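Lys-gingipain catalytic subunit (Porphyromonas gingivalis, PDB 6I9A) is a calcium-binding cysteine endopeptidase that cleaves proteins such as haemoglobin, collagen and immunoglobulins, with a strong preference for lysine at the P1 position. Local coordinates at residues D320-V325 against M329-L334; L243-C248 against Y289-G294. All coordinates share one frame; numbering follows the deposited sequence.

Contact 1: D320-V325 against M329-L334; sequences DSYNTV and MWAGNL. With NA (sodium ion), chain E.
The sodium-binding loop that leads into helix 325-342 folds back on that helix by one side chain, Y322, whose ring lies against W330, A331 and L334. Three successive residues of the loop bind the ion: S321 O at 2.4 Å, Y322 O at 2.5 Å and the side-chain oxygen N323 OD1 at 2.4 Å. The carbonyls of A315, T316 and L318, from the end of helix 312-317 and just after it, complete the site. Y322 has a left-handed backbone (phi 53°, psi 58°), and while its carbonyl goes to the metal its side chain leaves for the helix. The main-chain N of Y322 donates to D8 OD2. With CG anti to the carbonyl carbon (chi1 -67°), the ring reaches the helix face of W330, A331 and L334. CE1 of Y322 meets W330 CD1 at 3.9 Å, that one carbon lying at the tyrosine's edge, near its plane. The small methyl of A331 lets the ring come close to the helix, with CD1 of Y322 3.9 Å from A331 CB. The hydroxyl Y322 OH rests 3.3 Å from the L334 methyl CD1. The indole nitrogen of W330 is turned to H6. T324 is the N-cap residue, its hydroxyl capping a backbone N of the first turn, and a weak backbone bond from M329 N to V325 O, 3.5 Å long, follows. V325 and M329 pack on strand 273-279, M329 and N333 on strand 357-361, and N333 and L334 on helix 350-356, so the helix covers one end of the mixed sheet and reaches strand 242-247 as well.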
loop_
_atom_site.group_PDB
_atom_site.type_symbol
_atom_site.label_atom_id
_atom_site.label_comp_id
_atom_site.label_asym_id
_atom_site.label_seq_id
_atom_site.Cartn_x
_atom_site.Cartn_y
_atom_site.Cartn_z
ATOM N N ASP A 320 10.779 8.185 8.655
ATOM C CA ASP A 320 10.597 9.341 7.778
ATOM C C ASP A 320 10.492 9.034 6.302
ATOM O O ASP A 320 10.433 9.959 5.494
ATOM C CB ASP A 320 11.729 10.362 8.031
ATOM C CG ASP A 320 11.712 10.871 9.475
ATOM O OD1 ASP A 320 10.619 10.913 10.086
ATOM O OD2 ASP A 320 12.788 11.173 10.002
ATOM N N SER A 321 10.407 7.755 5.935
ATOM C CA SER A 321 10.190 7.415 4.528
ATOM C C SER A 321 9.647 6.002 4.494
ATOM O O SER A 321 9.575 5.290 5.516
ATOM C CB SER A 321 11.496 7.538 3.724
ATOM O OG SER A 321 12.482 6.629 4.162
ATOM N N TYR A 322 9.196 5.591 3.302
ATOM C CA TYR A 322 8.629 4.257 3.031
ATOM C C TYR A 322 7.506 3.965 4.035
ATOM O O TYR A 322 7.499 2.974 4.760
ATOM C CB TYR A 322 9.716 3.161 3.067
ATOM C CG TYR A 322 10.712 3.271 1.945
ATOM C CD1 TYR A 322 10.470 2.654 0.728
ATOM C CD2 TYR A 322 11.893 4.005 2.096
ATOM C CE1 TYR A 322 11.345 2.785 -0.324
ATOM C CE2 TYR A 322 12.794 4.126 1.019
ATOM C CZ TYR A 322 12.504 3.483 -0.156
ATOM O OH TYR A 322 13.362 3.530 -1.253
ATOM N N ASN A 323 6.515 4.854 4.029
ATOM C CA ASN A 323 5.392 4.803 4.965
ATOM C C ASN A 323 4.076 4.407 4.329
ATOM O O ASN A 323 3.082 4.357 5.064
ATOM C CB ASN A 323 5.277 6.151 5.717
ATOM C CG ASN A 323 6.424 6.268 6.689
ATOM O OD1 ASN A 323 6.880 5.242 7.243
ATOM N ND2 ASN A 323 6.949 7.462 6.924
ATOM N N THR A 324 4.031 4.070 3.038
ATOM C CA THR A 324 2.806 3.589 2.392
ATOM C C THR A 324 2.883 2.093 2.148
ATOM O O THR A 324 3.967 1.508 2.088
ATOM C CB THR A 324 2.559 4.339 1.102
ATOM O OG1 THR A 324 3.623 4.066 0.176
ATOM C CG2 THR A 324 2.311 5.816 1.323
ATOM N N VAL A 325 1.750 1.508 1.847
ATOM C CA VAL A 325 1.692 0.096 1.411
ATOM C C VAL A 325 2.523 -0.075 0.127
ATOM O O VAL A 325 3.371 -0.969 0.028
ATOM C CB VAL A 325 0.231 -0.341 1.164
ATOM C CG1 VAL A 325 0.203 -1.708 0.470
ATOM C CG2 VAL A 325 -0.544 -0.415 2.486
ATOM N N MET A 329 6.274 -2.643 -0.913
ATOM C CA MET A 329 6.546 -3.467 -2.106
ATOM C C MET A 329 7.737 -2.920 -2.898
ATOM O O MET A 329 8.585 -3.673 -3.349
ATOM C CB MET A 329 5.275 -3.518 -2.956
ATOM C CG MET A 329 5.428 -4.382 -4.206
ATOM S SD MET A 329 3.908 -4.519 -5.146
ATOM C CE MET A 329 3.922 -2.990 -6.093
ATOM N N TRP A 330 7.791 -1.589 -3.030
ATOM C CA TRP A 330 8.867 -0.906 -3.747
ATOM C C TRP A 330 10.204 -1.264 -3.105
ATOM O O TRP A 330 11.159 -1.623 -3.788
ATOM C CB TRP A 330 8.613 0.605 -3.642
ATOM C CG TRP A 330 9.567 1.405 -4.471
ATOM C CD1 TRP A 330 10.782 1.883 -4.090
ATOM C CD2 TRP A 330 9.334 1.880 -5.788
ATOM N NE1 TRP A 330 11.339 2.624 -5.138
ATOM C CE2 TRP A 330 10.461 2.634 -6.177
ATOM C CE3 TRP A 330 8.283 1.720 -6.679
ATOM C CZ2 TRP A 330 10.546 3.239 -7.451
ATOM C CZ3 TRP A 330 8.363 2.309 -7.916
ATOM C CH2 TRP A 330 9.482 3.048 -8.288
ATOM N N ALA A 331 10.310 -1.150 -1.776
ATOM C CA ALA A 331 11.553 -1.448 -1.053
ATOM C C ALA A 331 11.965 -2.906 -1.276
ATOM O O ALA A 331 13.154 -3.197 -1.453
ATOM C CB ALA A 331 11.355 -1.162 0.439
ATOM N N GLY A 332 11.006 -3.841 -1.246
ATOM C CA GLY A 332 11.353 -5.247 -1.493
ATOM C C GLY A 332 11.936 -5.424 -2.863
ATOM O O GLY A 332 12.970 -6.081 -3.057
ATOM N N ASN A 333 11.291 -4.801 -3.863
ATOM C CA ASN A 333 11.815 -4.914 -5.220
ATOM C C ASN A 333 13.163 -4.239 -5.378
ATOM O O ASN A 333 14.007 -4.761 -6.115
ATOM C CB ASN A 333 10.812 -4.345 -6.213
ATOM C CG ASN A 333 9.534 -5.132 -6.371
ATOM O OD1 ASN A 333 9.406 -6.270 -5.896
ATOM N ND2 ASN A 333 8.551 -4.489 -7.038
ATOM N N LEU A 334 13.407 -3.129 -4.656
ATOM C CA LEU A 334 14.729 -2.515 -4.702
ATOM C C LEU A 334 15.778 -3.459 -4.161
ATOM O O LEU A 334 16.869 -3.558 -4.706
ATOM C CB LEU A 334 14.767 -1.229 -3.867
ATOM C CG LEU A 334 14.016 -0.011 -4.397
ATOM C CD1 LEU A 334 14.156 1.114 -3.374
ATOM C CD2 LEU A 334 14.609 0.469 -5.739
HETATM NA NA NA E . 8.673 3.625 6.906
#

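Contact 2: L243-C248 against Y289-G294; sequences LAIGNC and YYWSVG. With NA (sodium ion), chain F; H8E (benzyl-N-[(2S)-1-[[(3S)-7-amino-1-(benzylamino)-1,2-dioxoheptan-3-yl]amino]-5-(2-methyl-2-phenylhydrazinyl)-1,5-dioxopentan-2-yl]carbamate), chain I.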
loop_
_atom_site.group_PDB
_atom_site.type_symbol
_atom_site.label_atom_id
_atom_site.label_comp_id
_atom_site.label_asym_id
_atom_site.label_seq_id
_atom_site.Cartn_x
_atom_site.Cartn_y
_atom_site.Cartn_z
ATOM N N LEU A 243 -3.075 -5.425 6.675
ATOM C CA LEU A 243 -2.282 -5.569 5.450
ATOM C C LEU A 243 -1.762 -7.011 5.452
ATOM O O LEU A 243 -1.252 -7.475 6.485
ATOM C CB LEU A 243 -1.092 -4.607 5.534
ATOM C CG LEU A 243 0.016 -4.852 4.486
ATOM C CD1 LEU A 243 -0.480 -4.689 3.043
ATOM C CD2 LEU A 243 1.175 -3.901 4.718
ATOM N N ALA A 244 -1.912 -7.723 4.334
ATOM C CA ALA A 244 -1.318 -9.068 4.222
ATOM C C ALA A 244 -0.324 -9.052 3.083
ATOM O O ALA A 244 -0.551 -8.404 2.034
ATOM C CB ALA A 244 -2.394 -10.109 4.008
ATOM N N ILE A 245 0.760 -9.802 3.277
ATOM C CA ILE A 245 1.827 -9.940 2.242
ATOM C C ILE A 245 2.094 -11.428 2.072
ATOM O O ILE A 245 2.463 -12.132 3.046
ATOM C CB ILE A 245 3.110 -9.201 2.656
ATOM C CG1 ILE A 245 2.797 -7.710 2.866
ATOM C CG2 ILE A 245 4.201 -9.412 1.578
ATOM C CD1 ILE A 245 4.027 -6.852 3.167
ATOM N N GLY A 246 1.891 -11.916 0.856
ATOM C CA GLY A 246 2.200 -13.302 0.497
ATOM C C GLY A 246 3.478 -13.324 -0.335
ATOM O O GLY A 246 3.468 -12.928 -1.510
ATOM N N ASN A 247 4.601 -13.646 0.320
ATOM C CA ASN A 247 5.873 -13.849 -0.395
ATOM C C ASN A 247 5.909 -15.311 -0.837
ATOM O O ASN A 247 6.391 -16.210 -0.120
ATOM C CB ASN A 247 7.049 -13.487 0.479
ATOM C CG ASN A 247 7.103 -12.009 0.820
ATOM O OD1 ASN A 247 7.019 -11.602 1.981
ATOM N ND2 ASN A 247 7.232 -11.168 -0.220
ATOM N N CYS A 248 5.257 -15.556 -1.982
ATOM C CA CYS A 248 4.921 -16.910 -2.462
ATOM C C CYS A 248 4.442 -16.807 -3.883
ATOM O O CYS A 248 4.144 -15.710 -4.383
ATOM C CB CYS A 248 3.872 -17.587 -1.572
ATOM S SG CYS A 248 2.318 -16.669 -1.417
ATOM N N TYR A 289 13.827 -13.691 -0.356
ATOM C CA TYR A 289 14.647 -13.503 0.853
ATOM C C TYR A 289 15.158 -12.047 0.901
ATOM O O TYR A 289 15.015 -11.359 1.891
ATOM C CB TYR A 289 15.756 -14.548 0.844
ATOM C CG TYR A 289 16.674 -14.649 2.034
ATOM C CD1 TYR A 289 16.210 -14.454 3.343
ATOM C CD2 TYR A 289 17.962 -15.139 1.877
ATOM C CE1 TYR A 289 17.049 -14.697 4.434
ATOM C CE2 TYR A 289 18.770 -15.439 2.959
ATOM C CZ TYR A 289 18.312 -15.213 4.235
ATOM O OH TYR A 289 19.109 -15.495 5.347
ATOM N N TYR A 290 15.775 -11.623 -0.190
ATOM C CA TYR A 290 16.291 -10.257 -0.237
ATOM C C TYR A 290 15.171 -9.238 -0.118
ATOM O O TYR A 290 15.326 -8.218 0.557
ATOM C CB TYR A 290 17.048 -9.985 -1.576
ATOM C CG TYR A 290 18.084 -11.044 -1.907
ATOM C CD1 TYR A 290 19.000 -11.469 -0.952
ATOM C CD2 TYR A 290 18.181 -11.567 -3.190
ATOM C CE1 TYR A 290 19.936 -12.455 -1.247
ATOM C CE2 TYR A 290 19.129 -12.532 -3.506
ATOM C CZ TYR A 290 20.010 -12.960 -2.530
ATOM O OH TYR A 290 20.939 -13.925 -2.853
ATOM N N TRP A 291 14.032 -9.537 -0.772
ATOM C CA TRP A 291 12.864 -8.640 -0.729
ATOM C C TRP A 291 12.520 -8.253 0.688
ATOM O O TRP A 291 12.365 -7.083 1.006
ATOM C CB TRP A 291 11.714 -9.362 -1.427
ATOM C CG TRP A 291 10.546 -8.542 -1.865
ATOM C CD1 TRP A 291 10.303 -8.141 -3.144
ATOM C CD2 TRP A 291 9.387 -8.163 -1.100
ATOM N NE1 TRP A 291 9.083 -7.528 -3.229
ATOM C CE2 TRP A 291 8.479 -7.552 -1.993
ATOM C CE3 TRP A 291 9.007 -8.312 0.242
ATOM C CZ2 TRP A 291 7.210 -7.119 -1.607
ATOM C CZ3 TRP A 291 7.773 -7.811 0.647
ATOM C CH2 TRP A 291 6.874 -7.247 -0.272
ATOM N N SER A 292 12.454 -9.249 1.586
ATOM C CA SER A 292 12.086 -8.966 2.972
ATOM C C SER A 292 13.199 -8.454 3.833
ATOM O O SER A 292 12.970 -7.539 4.643
ATOM C CB SER A 292 11.492 -10.187 3.671
ATOM O OG SER A 292 10.264 -10.580 3.067
ATOM N N VAL A 293 14.421 -9.030 3.740
ATOM C CA VAL A 293 15.513 -8.745 4.670
ATOM C C VAL A 293 16.512 -7.713 4.173
ATOM O O VAL A 293 17.139 -7.007 4.983
ATOM C CB VAL A 293 16.235 -10.096 4.906
ATOM C CG1 VAL A 293 17.593 -9.932 5.558
ATOM C CG2 VAL A 293 15.356 -11.026 5.738
ATOM N N GLY A 294 16.716 -7.680 2.846
ATOM C CA GLY A 294 17.762 -6.874 2.219
ATOM C C GLY A 294 18.705 -7.784 1.456
ATOM O O GLY A 294 18.764 -9.009 1.659
HETATM NA NA NA F . 18.514 -5.374 5.935
HETATM C CAQ H8E I . 1.313 -24.601 -5.283
HETATM C CAK H8E I . 0.395 -25.293 -4.467
HETATM C CAH H8E I . 0.858 -26.102 -3.428
HETATM C CAL H8E I . 2.220 -26.259 -3.188
HETATM C CAR H8E I . 3.098 -25.581 -4.020
HETATM C CBO H8E I . 2.687 -24.726 -5.033
HETATM C CBA H8E I . 3.668 -24.122 -5.847
HETATM N NBE H8E I . 4.165 -22.847 -5.303
HETATM C CBL H8E I . 5.444 -22.415 -5.486
HETATM O OAE H8E I . 6.297 -23.129 -6.027
HETATM C CBN H8E I . 5.756 -21.012 -4.975
HETATM O OAG H8E I . 4.923 -20.588 -4.115
HETATM C CBS H8E I . 7.262 -20.856 -4.596
HETATM C CBB H8E I . 7.528 -19.682 -3.646
HETATM C CAY H8E I . 8.985 -19.607 -3.183
HETATM C CAX H8E I . 9.359 -18.316 -2.447
HETATM C CAW H8E I . 8.756 -18.254 -1.050
HETATM N NAB H8E I . 9.193 -16.989 -0.386
HETATM N NBG H8E I . 8.146 -20.762 -5.765
HETATM C C H8E I . 9.142 -21.593 -6.069
HETATM O O H8E I . 9.447 -22.602 -5.446
HETATM C CA H8E I . 9.781 -21.280 -7.416
HETATM N N H8E I . 11.141 -21.801 -7.523
HETATM C CBK H8E I . 12.171 -21.305 -6.792
HETATM O OAD H8E I . 11.946 -20.466 -5.908
HETATM O OBI H8E I . 13.326 -21.772 -7.083
HETATM C CBD H8E I . 14.490 -21.359 -6.278
HETATM C CBP H8E I . 15.664 -22.173 -6.592
HETATM C CAS H8E I . 16.659 -21.729 -7.465
HETATM C CAM H8E I . 17.823 -22.498 -7.771
HETATM C CAI H8E I . 17.879 -23.778 -7.194
HETATM C CAN H8E I . 16.854 -24.241 -6.383
HETATM C CAT H8E I . 15.753 -23.463 -6.069
HETATM C CB H8E I . 8.926 -21.887 -8.540
HETATM C CG H8E I . 8.775 -23.428 -8.432
HETATM C CD H8E I . 7.657 -23.924 -9.300
HETATM O OE1 H8E I . 7.840 -24.133 -10.500
HETATM N NE2 H8E I . 6.489 -24.026 -8.638
HETATM N NBT H8E I . 5.278 -24.315 -9.288
HETATM C CAA H8E I . 4.287 -23.214 -9.148
HETATM C CBQ H8E I . 4.900 -25.692 -9.255
HETATM C CAU H8E I . 3.558 -26.095 -9.331
HETATM C CAO H8E I . 3.229 -27.447 -9.356
HETATM C CAJ H8E I . 4.228 -28.409 -9.292
HETATM C CAP H8E I . 5.558 -28.029 -9.173
HETATM C CAV H8E I . 5.896 -26.675 -9.176
HETATM O O HOH W 1 7.831 -9.529 3.764
HETATM O O HOH W 2 19.926 -3.536 6.713
#
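N247 OD1 is held by two donors: the N212 side-chain amide and a water that donates to it at 2.9 Å and in turn accepts a bond from S292 OG, 2.7 Å away. The water joins strand 242-247 to helix 285-293 where the two oxygens, N247 OD1 and S292 OG, stand 3.6 Å apart. The other half of the amide, ND2, sits over a face of the W291 indole, 3.4 Å from CE3 and offset toward the rim. Amide and ring planes are 68° apart, a steep amino-aromatic approach, and ND2 also donates to Y357 OH. With W291 CG anti to the backbone N (chi1 -163°), the indole extends from the helix toward the strand, where the branched I245 adds its CG2 methyl, 3.9 Å from W291 CH2. The axes of strand 243-247 and helix 289-293 are inclined at 148°, roughly antiparallel. At the helix end, V293 O binds a sodium ion at 2.3 Å, joined by a water and by Y174, T308, S309 and D314, and G294 leaves the helix with positive phi. While the N247 side chain faces the helix, the main-chain carbonyl of N247, two residues before the nucleophile C249, accepts the inhibitor amine, NAB of H8E to N247 O, at 2.9 Å. This carbonyl and the acidic D288, which also bonds the inhibitor, are consistent with a pocket suited to a lysine side chain.

Both contacts are buried in the catalytic domain, and helix 325-342 ties them together. The face of that helix bearing M329, G332 and N333 receives W291 of contact 2: N333 OD1 takes a probable hydrogen bond from W291 NE1 at 3.0 Å, and glycine at 332 lets the indole come close to the backbone, G332 C lying 3.2 Å from W291 CD1. V325 of contact 1 packs on L243 of contact 2, a purely apolar touch. Contact 1 joins a loop to the helix it precedes, mainly by nonpolar packing beside a sodium site, with a weak backbone bond. Contact 2, between elements distant in sequence, relies on an amide, a water and an aromatic face by the substrate pocket.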